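Local coordinates for outer membrane protein SusF (PDB 4FE9) that binds starch at the bacterial cell surface through its carbohydrate-binding modules, ahead of starch transport into the periplasm for degradation, at residues N68-N73 with I115-S120. Residues are numbered along the deposited sequence; the frame is centred on the assembly and turned at random. Where two conformers were deposited one is given.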
loop_
_atom_site.group_PDB
_atom_site.type_symbol
_atom_site.label_atom_id
_atom_site.label_comp_id
_atom_site.label_asym_id
_atom_site.label_seq_id
_atom_site.Cartn_x
_atom_site.Cartn_y
_atom_site.Cartn_z
ATOM N N ASN A 68 30.489 22.371 -0.691
ATOM C CA ASN A 68 29.609 22.282 -1.877
ATOM C C ASN A 68 28.308 21.568 -1.539
ATOM O O ASN A 68 27.281 21.826 -2.142
ATOM C CB ASN A 68 30.299 21.490 -3.031
ATOM C CG ASN A 68 31.639 22.033 -3.370
ATOM O OD1 ASN A 68 31.820 23.255 -3.440
ATOM N ND2 ASN A 68 32.640 21.154 -3.412
ATOM N N SER A 69 28.372 20.583 -0.658
ATOM C CA SER A 69 27.119 19.984 -0.171
ATOM C C SER A 69 27.338 19.201 1.101
ATOM O O SER A 69 28.456 18.808 1.381
ATOM C CB SER A 69 26.477 19.109 -1.249
ATOM O OG SER A 69 27.208 17.924 -1.454
ATOM N N LEU A 70 26.357 19.258 1.996
ATOM C CA LEU A 70 26.362 18.399 3.182
ATOM C C LEU A 70 25.060 17.640 3.232
ATOM O O LEU A 70 23.991 18.240 3.280
ATOM C CB LEU A 70 26.526 19.242 4.436
ATOM C CG LEU A 70 26.609 18.491 5.772
ATOM C CD1 LEU A 70 27.369 19.283 6.806
ATOM C CD2 LEU A 70 25.223 18.217 6.264
ATOM N N THR A 71 25.120 16.342 3.044
ATOM C CA THR A 71 23.901 15.585 2.954
ATOM C C THR A 71 23.792 14.565 4.087
ATOM O O THR A 71 24.780 14.222 4.695
ATOM C CB THR A 71 23.743 14.906 1.574
ATOM O OG1 THR A 71 24.647 13.817 1.469
ATOM C CG2 THR A 71 24.029 15.858 0.480
ATOM N N LEU A 72 22.565 14.208 4.458
ATOM C CA LEU A 72 22.341 13.159 5.462
ATOM C C LEU A 72 21.574 12.005 4.818
ATOM O O LEU A 72 20.695 12.238 3.978
ATOM C CB LEU A 72 21.563 13.718 6.668
ATOM C CG LEU A 72 22.199 14.945 7.323
ATOM C CD1 LEU A 72 21.181 15.746 8.107
ATOM C CD2 LEU A 72 23.385 14.534 8.213
ATOM N N ASN A 73 22.066 10.785 5.034
ATOM C CA ASN A 73 21.524 9.617 4.356
ATOM C C ASN A 73 21.253 9.872 2.861
ATOM O O ASN A 73 20.170 9.596 2.357
ATOM C CB ASN A 73 20.259 9.123 5.069
ATOM C CG ASN A 73 20.542 8.622 6.490
ATOM O OD1 ASN A 73 21.685 8.664 6.963
ATOM N ND2 ASN A 73 19.497 8.200 7.187
ATOM N N ILE A 115 26.669 11.038 7.184
ATOM C CA ILE A 115 26.945 12.420 6.778
ATOM C C ILE A 115 27.975 12.446 5.673
ATOM O O ILE A 115 29.061 11.883 5.807
ATOM C CB ILE A 115 27.464 13.234 7.942
ATOM C CG1 ILE A 115 26.495 13.117 9.117
ATOM C CG2 ILE A 115 27.647 14.679 7.545
ATOM C CD1 ILE A 115 27.044 13.589 10.389
ATOM N N SER A 116 27.595 13.010 4.544
ATOM C CA SER A 116 28.482 13.120 3.388
ATOM C C SER A 116 28.770 14.587 3.125
ATOM O O SER A 116 27.850 15.333 2.771
ATOM C CB SER A 116 27.781 12.524 2.159
ATOM O OG SER A 116 28.704 12.154 1.165
ATOM N N ILE A 117 30.025 15.015 3.326
ATOM C CA ILE A 117 30.424 16.406 3.057
ATOM C C ILE A 117 31.291 16.506 1.805
ATOM O O ILE A 117 32.282 15.785 1.668
ATOM C CB ILE A 117 31.195 17.028 4.223
ATOM C CG1 ILE A 117 30.363 16.962 5.515
ATOM C CG2 ILE A 117 31.517 18.486 3.905
ATOM C CD1 ILE A 117 31.114 17.385 6.750
ATOM N N ASN A 118 30.800 17.229 0.822
ATOM C CA ASN A 118 31.548 17.452 -0.411
ATOM C C ASN A 118 32.164 18.849 -0.318
ATOM O O ASN A 118 31.429 19.863 -0.259
ATOM C CB ASN A 118 30.589 17.344 -1.626
ATOM C CG ASN A 118 31.295 17.500 -2.960
ATOM O OD1 ASN A 118 32.200 18.351 -3.130
ATOM N ND2 ASN A 118 30.829 16.759 -3.939
ATOM N N ALA A 119 33.475 18.904 -0.074
ATOM C CA ALA A 119 34.136 20.183 0.102
ATOM C C ALA A 119 35.144 20.474 -1.027
ATOM O O ALA A 119 35.603 19.558 -1.719
ATOM C CB ALA A 119 34.837 20.241 1.475
ATOM N N SER A 120 35.527 21.749 -1.140
ATOM C CA SER A 120 36.609 22.177 -2.029
ATOM C C SER A 120 37.573 23.079 -1.304
ATOM O O SER A 120 37.210 23.759 -0.341
ATOM C CB SER A 120 36.048 22.908 -3.258
ATOM O OG SER A 120 35.354 22.007 -4.092
HETATM O O HOH W 1 27.451 15.702 0.130
#
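A classic beta bulge sets two residues, Asn68 and Ser69, against the single Asn118 where strands 64-72 and 111-122 pair antiparallel in the N-terminal domain. Asn118 O therefore takes two backbone donors: Asn68 N at 2.7 Å, nearly along the C=O axis, and Ser69 N on a lone pair at 3.2 Å. The Asn68 side chain adds a second grip. Asn68 ND2 gives one N-H to Asn118 OD1 (2.9 Å, almost straight at 175°) and the other to Ser120 OG (2.9 Å), both in its own amide plane, which fixes the rotation of that amide. The Asn118 amide is turned 72° away, so Asn68 ND2 comes in from above the Asn118 carbonyl plane rather than on a lone pair; Asn118 OD1 also accepts from Gln130 on strand 128-141. A leucine at Asn118 would probably leave one N-H of Asn68 and the Gln130 amide without their shared acceptor. Beyond the bulge the ladder is regular. Leu70 lies beside Ile117 and Leu72 beside Ile115 (Leu72 CD2 to Ile115 CG1 3.5 Å), on the buried face where helix 92-102 covers Leu72. On the other face, with Thr71 and Ser116, a water donates to Ser116 O and hydrogen-bonds Ser69 OG at 2.7 Å.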